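Glutathione S-transferase omega-like 2 (Saccharomyces cerevisiae, PDB 5LKB) acts as a glutathione-dependent '1-Cys' thiol transferase, dehydroascorbate reductase and dimethylarsinic acid reductase, and reacts with glutathionyl-(hydro)quinones. Local coordinates at residues A[52-57]-A[330-335]; A[289-294]-A[325-330]. All blocks are in the same frame, centred on the assembly; numbering follows the deposited sequence.

Overall arrangement
Two neighbouring contacts, their centres 9 Å apart, illustrate how a glutathione transferase packs helices across its domain interface and just behind it. Both are buried. Contact 1 pairs helix 47-58 of the thioredoxin-like domain with the short helix 331-334; contact 2 lies within the helical C-terminal domain, between helices 285-304 and 317-329. The two are linked through the chain: helix 331-334 follows directly on helix 317-329, and Tyr330 is shared by segments 325-330 and 330-335. Contact 1 buries somewhat more surface and is wholly apolar in its side chains, two alanine methyls meeting and an isoleucine methyl lying on an aromatic face, whereas contact 2 bridges more widely spaced backbones with a long tyrosine. The rings of Phe333 and Tyr291 meet edge-to-face between them.

Contact 1 (A[52-57]-A[330-335]); sequences TLITRA and YDAFRY
One face of the Phe333 ring is covered by Ile54, whose CG2 methyl stands 3.9 Å from the ring centroid and only 12° off the normal, a well-centred CH-pi contact. The same methyl lies 3.8 Å from Phe333 CZ, while Ile54 CD1 comes over the same face at its rim, 4.0 Å from Phe333 CD2, so both arms of the isoleucine touch it. The ring also packs edge-to-face with that of Tyr291. The side chains of Ile54 and Phe333 cross at about a right angle. Phe333 starts out pointing away from helix 47-58; with CG beside the backbone N and anti to the carbonyl carbon (chi1 -69°), the ring nevertheless swings back to meet Ile54. Beside the ring, small residues approach closely. Ala57 CB and Ala332 CB touch at 3.7 Å, and the backbones come nearest at Ile54 and Ala332, whose CA atoms are 5.3 Å apart. This is the domain interface of the GST fold, where the helix following the first strand of the thioredoxin-like domain meets the helical domain. The helix also begins just after the nucleophile Cys46, although the side chain of Ile54 is about 11 Å from that of the cysteine. Ile54 CG1 further packs 3.7 Å from Ala332 O, a carbonyl that accepts a hydrogen bond from Thr336. Toward the sheet, Thr52 and Leu53 pack on Val42 of strand 38-42.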
ATOM      1  N   THR A  52      14.414  -8.337  21.335  1.00 14.07           N
ATOM      2  CA  THR A  52      15.185  -8.281  22.573  1.00 15.29           C
ATOM      3  C   THR A  52      14.512  -7.403  23.613  1.00 15.56           C
ATOM      4  O   THR A  52      14.646  -7.678  24.811  1.00 15.18           O
ATOM      5  CB  THR A  52      16.630  -7.847  22.302  1.00 14.19           C
ATOM      6  OG1 THR A  52      16.760  -6.478  21.967  1.00 15.87           O
ATOM      7  CG2 THR A  52      17.270  -8.652  21.207  1.00 15.28           C
ATOM      8  N   LEU A  53      13.815  -6.327  23.200  1.00 14.94           N
ATOM      9  CA  LEU A  53      13.091  -5.495  24.146  1.00 15.57           C
ATOM     10  C   LEU A  53      11.946  -6.270  24.778  1.00 16.16           C
ATOM     11  O   LEU A  53      11.743  -6.196  25.996  1.00 14.96           O
ATOM     12  CB  LEU A  53      12.549  -4.269  23.467  1.00 14.04           C
ATOM     13  CG  LEU A  53      13.530  -3.251  22.992  1.00 17.95           C
ATOM     14  CD1 LEU A  53      12.772  -2.085  22.299  1.00 17.75           C
ATOM     15  CD2 LEU A  53      14.400  -2.678  24.100  1.00 19.01           C
ATOM     16  N   ILE A  54      11.192  -7.021  23.982  1.00 14.19           N
ATOM     17  CA  ILE A  54      10.079  -7.799  24.494  1.00 14.03           C
ATOM     18  C   ILE A  54      10.603  -8.817  25.520  1.00 14.57           C
ATOM     19  O   ILE A  54      10.047  -8.993  26.612  1.00 15.47           O
ATOM     20  CB  ILE A  54       9.301  -8.499  23.363  1.00 15.24           C
ATOM     21  CG1 ILE A  54       8.623  -7.428  22.479  1.00 15.72           C
ATOM     22  CG2 ILE A  54       8.259  -9.440  23.917  1.00 16.18           C
ATOM     23  CD1 ILE A  54       8.290  -7.915  21.104  1.00 15.86           C
ATOM     24  N   THR A  55      11.672  -9.508  25.153  1.00 14.55           N
ATOM     25  CA  THR A  55      12.215 -10.561  26.001  1.00 15.68           C
ATOM     26  C   THR A  55      12.805  -9.975  27.277  1.00 18.04           C
ATOM     27  O   THR A  55      12.584 -10.523  28.367  1.00 17.55           O
ATOM     28  CB  THR A  55      13.252 -11.355  25.208  1.00 16.19           C
ATOM     29  OG1 THR A  55      12.665 -11.931  24.021  1.00 16.53           O
ATOM     30  CG2 THR A  55      13.759 -12.549  26.022  1.00 16.94           C
ATOM     31  N   ARG A  56      13.514  -8.858  27.173  1.00 15.96           N
ATOM     32  CA  ARG A  56      14.000  -8.143  28.344  1.00 16.13           C
ATOM     33  C   ARG A  56      12.877  -7.827  29.326  1.00 18.51           C
ATOM     34  O   ARG A  56      13.026  -7.964  30.555  1.00 17.34           O
ATOM     35  CB  ARG A  56      14.814  -6.908  27.933  1.00 15.07           C
ATOM     36  CG  ARG A  56      15.181  -5.950  29.070  1.00 17.84           C
ATOM     37  CD  ARG A  56      16.076  -4.915  28.524  1.00 15.59           C
ATOM     38  NE  ARG A  56      16.292  -3.751  29.388  1.00 19.37           N
ATOM     39  CZ  ARG A  56      15.645  -2.591  29.362  1.00 21.59           C
ATOM     40  NH1 ARG A  56      14.643  -2.343  28.494  1.00 17.22           N
ATOM     41  NH2 ARG A  56      16.041  -1.612  30.162  1.00 20.25           N
ATOM     42  N   ALA A  57      11.746  -7.353  28.828  1.00 15.99           N
ATOM     43  CA  ALA A  57      10.631  -7.065  29.724  1.00 14.31           C
ATOM     44  C   ALA A  57      10.047  -8.332  30.338  1.00 19.56           C
ATOM     45  O   ALA A  57       9.811  -8.376  31.562  1.00 19.13           O
ATOM     46  CB  ALA A  57       9.543  -6.302  28.974  1.00 17.01           C
ATOM     47  N   TYR A 330      -0.645  -7.744  26.656  1.00 19.31           N
ATOM     48  CA  TYR A 330       0.675  -7.973  27.256  1.00 15.91           C
ATOM     49  C   TYR A 330       1.494  -6.690  27.185  1.00 17.46           C
ATOM     50  O   TYR A 330       1.896  -6.271  26.095  1.00 17.40           O
ATOM     51  CB  TYR A 330       1.398  -9.090  26.531  1.00 17.74           C
ATOM     52  CG  TYR A 330       0.764 -10.429  26.684  1.00 17.94           C
ATOM     53  CD1 TYR A 330      -0.404 -10.781  26.072  1.00 20.32           C
ATOM     54  CD2 TYR A 330       1.382 -11.390  27.498  1.00 21.36           C
ATOM     55  CE1 TYR A 330      -0.979 -12.031  26.242  1.00 22.93           C
ATOM     56  CE2 TYR A 330       0.819 -12.638  27.654  1.00 26.21           C
ATOM     57  CZ  TYR A 330      -0.338 -12.961  27.055  1.00 28.25           C
ATOM     58  OH  TYR A 330      -0.901 -14.219  27.235  1.00 30.06           O
ATOM     59  N   ASP A 331       1.758  -6.073  28.334  1.00 17.41           N
ATOM     60  CA  ASP A 331       2.464  -4.800  28.344  1.00 19.29           C
ATOM     61  C   ASP A 331       3.857  -4.894  27.706  1.00 17.86           C
ATOM     62  O   ASP A 331       4.359  -3.890  27.179  1.00 18.34           O
ATOM     63  CB  ASP A 331       2.644  -4.280  29.768  1.00 22.45           C
ATOM     64  CG  ASP A 331       1.338  -3.842  30.418  1.00 28.73           C
ATOM     65  OD1 ASP A 331       0.297  -3.773  29.734  1.00 28.00           O
ATOM     66  OD2 ASP A 331       1.427  -3.598  31.644  1.00 35.45           O
ATOM     67  N   ALA A 332       4.528  -6.055  27.802  1.00 17.42           N
ATOM     68  CA  ALA A 332       5.871  -6.193  27.214  1.00 16.16           C
ATOM     69  C   ALA A 332       5.848  -5.946  25.716  1.00 17.82           C
ATOM     70  O   ALA A 332       6.868  -5.538  25.163  1.00 15.63           O
ATOM     71  CB  ALA A 332       6.439  -7.586  27.452  1.00 18.05           C
ATOM     72  N   PHE A 333       4.715  -6.261  25.084  1.00 16.47           N
ATOM     73  CA  PHE A 333       4.514  -6.036  23.657  1.00 14.31           C
ATOM     74  C   PHE A 333       4.064  -4.597  23.387  1.00 15.89           C
ATOM     75  O   PHE A 333       4.752  -3.843  22.686  1.00 15.54           O
ATOM     76  CB  PHE A 333       3.531  -7.070  23.119  1.00 14.40           C
ATOM     77  CG  PHE A 333       4.056  -8.496  23.083  1.00 17.59           C
ATOM     78  CD1 PHE A 333       4.078  -9.281  24.241  1.00 15.96           C
ATOM     79  CD2 PHE A 333       4.552  -9.056  21.929  1.00 14.02           C
ATOM     80  CE1 PHE A 333       4.521 -10.620  24.197  1.00 15.92           C
ATOM     81  CE2 PHE A 333       4.974 -10.393  21.886  1.00 14.46           C
ATOM     82  CZ  PHE A 333       4.991 -11.170  23.052  1.00 16.16           C
ATOM     83  N   ARG A 334       2.952  -4.173  24.020  1.00 17.56           N
ATOM     84  CA  ARG A 334       2.414  -2.846  23.712  1.00 19.18           C
ATOM     85  C   ARG A 334       3.466  -1.766  23.926  1.00 17.02           C
ATOM     86  O   ARG A 334       3.641  -0.874  23.089  1.00 17.02           O
ATOM     87  CB  ARG A 334       1.233  -2.567  24.635  1.00 24.56           C
ATOM     88  CG  ARG A 334       0.527  -1.314  24.352  1.00 24.67           C
ATOM     89  CD  ARG A 334      -0.673  -1.376  25.285  1.00 31.11           C
ATOM     90  NE  ARG A 334      -1.566  -0.247  25.180  1.00 38.20           N
ATOM     91  CZ  ARG A 334      -2.755  -0.201  25.802  1.00 35.44           C
ATOM     92  NH1 ARG A 334      -3.179  -1.217  26.581  1.00 37.33           N
ATOM     93  NH2 ARG A 334      -3.518   0.852  25.658  1.00 31.78           N
ATOM     94  N   TYR A 335       4.136  -1.803  25.088  1.00 16.87           N
ATOM     95  CA  TYR A 335       4.953  -0.663  25.504  1.00 17.48           C
ATOM     96  C   TYR A 335       6.370  -0.722  24.991  1.00 16.70           C
ATOM     97  O   TYR A 335       7.157   0.205  25.234  1.00 17.86           O
ATOM     98  CB  TYR A 335       4.862  -0.444  27.029  1.00 17.71           C
ATOM     99  CG  TYR A 335       3.442  -0.102  27.426  1.00 20.88           C
ATOM    100  CD1 TYR A 335       2.867   1.083  27.023  1.00 24.28           C
ATOM    101  CD2 TYR A 335       2.659  -0.996  28.106  1.00 24.77           C
ATOM    102  CE1 TYR A 335       1.520   1.417  27.351  1.00 28.15           C
ATOM    103  CE2 TYR A 335       1.314  -0.680  28.429  1.00 30.11           C
ATOM    104  CZ  TYR A 335       0.776   0.526  28.027  1.00 28.92           C
ATOM    105  OH  TYR A 335      -0.532   0.887  28.313  1.00 29.53           O
TER

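Contact 2 (A[289-294]-A[325-330]); sequences RLYTTV and NLYWNY
Tyr291 reaches from helix 285-304 to helix 317-329 and meets Leu326 with the flank of its ring and Tyr327 with its hydroxyl. Its CD2 touches Leu326 CB at 4.0 Å and lies 4.1 Å from Leu326 CD1, the two side chains sliding past each other in opposite directions. Farther out, Tyr291 OH comes in at the edge of the Tyr327 ring, near its plane, 3.3 Å from Tyr327 CD1. The long reach suits the spacing, because even the nearest CA atoms, those of Tyr291 and Leu326, are 8.1 Å apart. Tyr291 is extended by its first torsion, which places CG anti to the backbone N (chi1 174°) and directs the ring across the gap. Its polar end is buried and finds a hydrogen-bonding partner in Thr337 OG1, from the chain beyond helix 331-334, while its ring also lies against that of Phe333. With an alanine here the ring and hydroxyl are gone, which would probably open a gap beside Leu326, Tyr327 and Phe333 and leave Thr337 without this partner. In the next shell, Leu326 packs on Leu283 and Tyr327 on Ile367. Val294 extends the inter-helix packing to Val323 and Ile319, while Thr292 OG1 hydrogen-bonds to Pro47 O at the start of helix 47-58. Side chains of this kind, bridging helices 285-304 and 317-329, belong to the interior of the all-helical C-terminal domain of glutathione transferases.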
ATOM      1  N   ARG A 289       9.119 -13.754  18.060  1.00 15.07           N
ATOM      2  CA  ARG A 289       9.797 -13.575  16.799  1.00 15.77           C
ATOM      3  C   ARG A 289       8.795 -13.294  15.688  1.00 13.91           C
ATOM      4  O   ARG A 289       9.060 -12.426  14.854  1.00 15.83           O
ATOM      5  CB  ARG A 289      10.675 -14.788  16.473  1.00 15.43           C
ATOM      6  CG  ARG A 289      11.954 -14.883  17.372  1.00 15.86           C
ATOM      7  CD  ARG A 289      12.581 -16.314  17.199  1.00 16.64           C
ATOM      8  NE  ARG A 289      12.816 -16.608  15.802  1.00 18.23           N
ATOM      9  CZ  ARG A 289      13.926 -17.009  15.237  1.00 18.99           C
ATOM     10  NH1 ARG A 289      15.034 -17.215  15.954  1.00 19.64           N
ATOM     11  NH2 ARG A 289      13.926 -17.254  13.924  1.00 18.94           N
ATOM     12  N   LEU A 290       7.653 -13.971  15.685  1.00 13.88           N
ATOM     13  CA  LEU A 290       6.649 -13.695  14.644  1.00 13.49           C
ATOM     14  C   LEU A 290       6.058 -12.314  14.857  1.00 15.49           C
ATOM     15  O   LEU A 290       5.797 -11.591  13.872  1.00 14.64           O
ATOM     16  CB  LEU A 290       5.542 -14.739  14.666  1.00 14.07           C
ATOM     17  CG  LEU A 290       4.397 -14.554  13.651  1.00 14.20           C
ATOM     18  CD1 LEU A 290       4.955 -14.602  12.270  1.00 15.35           C
ATOM     19  CD2 LEU A 290       3.351 -15.601  13.829  1.00 16.37           C
ATOM     20  N   TYR A 291       5.784 -11.948  16.102  1.00 14.08           N
ATOM     21  CA  TYR A 291       5.103 -10.679  16.411  1.00 13.10           C
ATOM     22  C   TYR A 291       5.830  -9.469  15.823  1.00 15.89           C
ATOM     23  O   TYR A 291       5.187  -8.518  15.328  1.00 14.98           O
ATOM     24  CB  TYR A 291       5.041 -10.486  17.936  1.00 15.42           C
ATOM     25  CG  TYR A 291       4.487  -9.139  18.402  1.00 12.37           C
ATOM     26  CD1 TYR A 291       5.331  -8.102  18.595  1.00 13.19           C
ATOM     27  CD2 TYR A 291       3.142  -8.927  18.609  1.00 15.42           C
ATOM     28  CE1 TYR A 291       4.903  -6.871  18.999  1.00 14.53           C
ATOM     29  CE2 TYR A 291       2.671  -7.679  19.036  1.00 14.92           C
ATOM     30  CZ  TYR A 291       3.546  -6.674  19.256  1.00 13.53           C
ATOM     31  OH  TYR A 291       3.118  -5.426  19.665  1.00 14.35           O
ATOM     32  N   THR A 292       7.141  -9.409  15.934  1.00 12.96           N
ATOM     33  CA  THR A 292       7.832  -8.183  15.557  1.00 12.56           C
ATOM     34  C   THR A 292       7.648  -7.899  14.061  1.00 14.57           C
ATOM     35  O   THR A 292       7.636  -6.738  13.653  1.00 13.51           O
ATOM     36  CB  THR A 292       9.275  -8.170  16.003  1.00 15.08           C
ATOM     37  OG1 THR A 292       9.930  -9.261  15.352  1.00 15.32           O
ATOM     38  CG2 THR A 292       9.413  -8.312  17.548  1.00 14.21           C
ATOM     39  N   THR A 293       7.461  -8.942  13.253  1.00 13.04           N
ATOM     40  CA  THR A 293       7.126  -8.752  11.847  1.00 13.85           C
ATOM     41  C   THR A 293       5.658  -8.406  11.692  1.00 12.29           C
ATOM     42  O   THR A 293       5.285  -7.490  10.926  1.00 13.52           O
ATOM     43  CB  THR A 293       7.476  -9.986  11.026  1.00 14.17           C
ATOM     44  OG1 THR A 293       8.892 -10.212  11.117  1.00 13.78           O
ATOM     45  CG2 THR A 293       7.090  -9.796   9.559  1.00 14.58           C
ATOM     46  N   VAL A 294       4.780  -9.226  12.272  1.00 11.96           N
ATOM     47  CA  VAL A 294       3.340  -9.065  12.069  1.00 13.44           C
ATOM     48  C   VAL A 294       2.868  -7.684  12.523  1.00 13.57           C
ATOM     49  O   VAL A 294       2.066  -7.055  11.827  1.00 12.94           O
ATOM     50  CB  VAL A 294       2.517 -10.195  12.727  1.00 15.40           C
ATOM     51  CG1 VAL A 294       0.985  -9.983  12.527  1.00 14.78           C
ATOM     52  CG2 VAL A 294       2.859 -11.550  12.118  1.00 15.87           C
ATOM     53  N   ASN A 325      -4.221  -9.765  20.475  1.00 15.84           N
ATOM     54  CA  ASN A 325      -4.174 -10.260  21.854  1.00 18.51           C
ATOM     55  C   ASN A 325      -2.821  -9.937  22.485  1.00 18.14           C
ATOM     56  O   ASN A 325      -2.747  -9.461  23.629  1.00 17.04           O
ATOM     57  CB  ASN A 325      -4.432 -11.771  21.904  1.00 19.83           C
ATOM     58  CG  ASN A 325      -4.385 -12.326  23.332  1.00 20.51           C
ATOM     59  OD1 ASN A 325      -5.022 -11.780  24.221  1.00 22.79           O
ATOM     60  ND2 ASN A 325      -3.659 -13.393  23.519  1.00 20.64           N
ATOM     61  N   LEU A 326      -1.722 -10.168  21.747  1.00 17.13           N
ATOM     62  CA  LEU A 326      -0.391  -9.873  22.281  1.00 16.29           C
ATOM     63  C   LEU A 326      -0.219  -8.383  22.521  1.00 17.76           C
ATOM     64  O   LEU A 326       0.243  -7.955  23.590  1.00 16.44           O
ATOM     65  CB  LEU A 326       0.699 -10.437  21.381  1.00 15.07           C
ATOM     66  CG  LEU A 326       0.727 -11.943  21.240  1.00 16.20           C
ATOM     67  CD1 LEU A 326       1.754 -12.365  20.248  1.00 17.77           C
ATOM     68  CD2 LEU A 326       0.992 -12.635  22.590  1.00 18.53           C
ATOM     69  N   TYR A 327      -0.575  -7.570  21.530  1.00 14.92           N
ATOM     70  CA  TYR A 327      -0.343  -6.144  21.677  1.00 14.74           C
ATOM     71  C   TYR A 327      -1.145  -5.569  22.830  1.00 19.81           C
ATOM     72  O   TYR A 327      -0.600  -4.838  23.649  1.00 18.29           O
ATOM     73  CB  TYR A 327      -0.752  -5.445  20.356  1.00 14.08           C
ATOM     74  CG  TYR A 327      -0.617  -3.915  20.457  1.00 13.44           C
ATOM     75  CD1 TYR A 327       0.578  -3.294  20.139  1.00 14.67           C
ATOM     76  CD2 TYR A 327      -1.669  -3.115  20.914  1.00 15.93           C
ATOM     77  CE1 TYR A 327       0.756  -1.963  20.274  1.00 15.30           C
ATOM     78  CE2 TYR A 327      -1.498  -1.782  21.020  1.00 16.94           C
ATOM     79  CZ  TYR A 327      -0.288  -1.206  20.736  1.00 16.79           C
ATOM     80  OH  TYR A 327      -0.126   0.136  20.808  1.00 22.65           O
ATOM     81  N   TRP A 328      -2.456  -5.830  22.878  1.00 17.30           N
ATOM     82  CA  TRP A 328      -3.296  -5.128  23.852  1.00 15.13           C
ATOM     83  C   TRP A 328      -3.210  -5.704  25.239  1.00 18.14           C
ATOM     84  O   TRP A 328      -3.432  -4.978  26.213  1.00 22.45           O
ATOM     85  CB  TRP A 328      -4.748  -5.084  23.405  1.00 17.89           C
ATOM     86  CG  TRP A 328      -4.956  -4.249  22.149  1.00 18.39           C
ATOM     87  CD1 TRP A 328      -5.172  -4.718  20.899  1.00 17.78           C
ATOM     88  CD2 TRP A 328      -4.980  -2.816  22.052  1.00 18.19           C
ATOM     89  NE1 TRP A 328      -5.318  -3.668  19.994  1.00 16.90           N
ATOM     90  CE2 TRP A 328      -5.195  -2.486  20.674  1.00 14.96           C
ATOM     91  CE3 TRP A 328      -4.802  -1.773  22.985  1.00 19.63           C
ATOM     92  CZ2 TRP A 328      -5.304  -1.160  20.249  1.00 17.72           C
ATOM     93  CZ3 TRP A 328      -4.887  -0.460  22.552  1.00 18.60           C
ATOM     94  CH2 TRP A 328      -5.139  -0.171  21.196  1.00 18.32           C
ATOM     95  N   ASN A 329      -2.935  -6.997  25.335  1.00 17.96           N
ATOM     96  CA  ASN A 329      -3.106  -7.691  26.599  1.00 19.94           C
ATOM     97  C   ASN A 329      -1.791  -8.005  27.288  1.00 20.44           C
ATOM     98  O   ASN A 329      -1.810  -8.461  28.448  1.00 21.12           O
ATOM     99  CB  ASN A 329      -3.968  -8.954  26.467  1.00 17.26           C
ATOM    100  CG  ASN A 329      -5.404  -8.612  26.173  1.00 21.44           C
ATOM    101  OD1 ASN A 329      -5.911  -7.634  26.746  1.00 26.46           O
ATOM    102  ND2 ASN A 329      -6.046  -9.355  25.286  1.00 24.56           N
ATOM    103  N   TYR A 330      -0.645  -7.744  26.656  1.00 19.31           N
ATOM    104  CA  TYR A 330       0.675  -7.973  27.256  1.00 15.91           C
ATOM    105  C   TYR A 330       1.494  -6.690  27.185  1.00 17.46           C
ATOM    106  O   TYR A 330       1.896  -6.271  26.095  1.00 17.40           O
ATOM    107  CB  TYR A 330       1.398  -9.090  26.531  1.00 17.74           C
ATOM    108  CG  TYR A 330       0.764 -10.429  26.684  1.00 17.94           C
ATOM    109  CD1 TYR A 330      -0.404 -10.781  26.072  1.00 20.32           C
ATOM    110  CD2 TYR A 330       1.382 -11.390  27.498  1.00 21.36           C
ATOM    111  CE1 TYR A 330      -0.979 -12.031  26.242  1.00 22.93           C
ATOM    112  CE2 TYR A 330       0.819 -12.638  27.654  1.00 26.21           C
ATOM    113  CZ  TYR A 330      -0.338 -12.961  27.055  1.00 28.25           C
ATOM    114  OH  TYR A 330      -0.901 -14.219  27.235  1.00 30.06           O
TER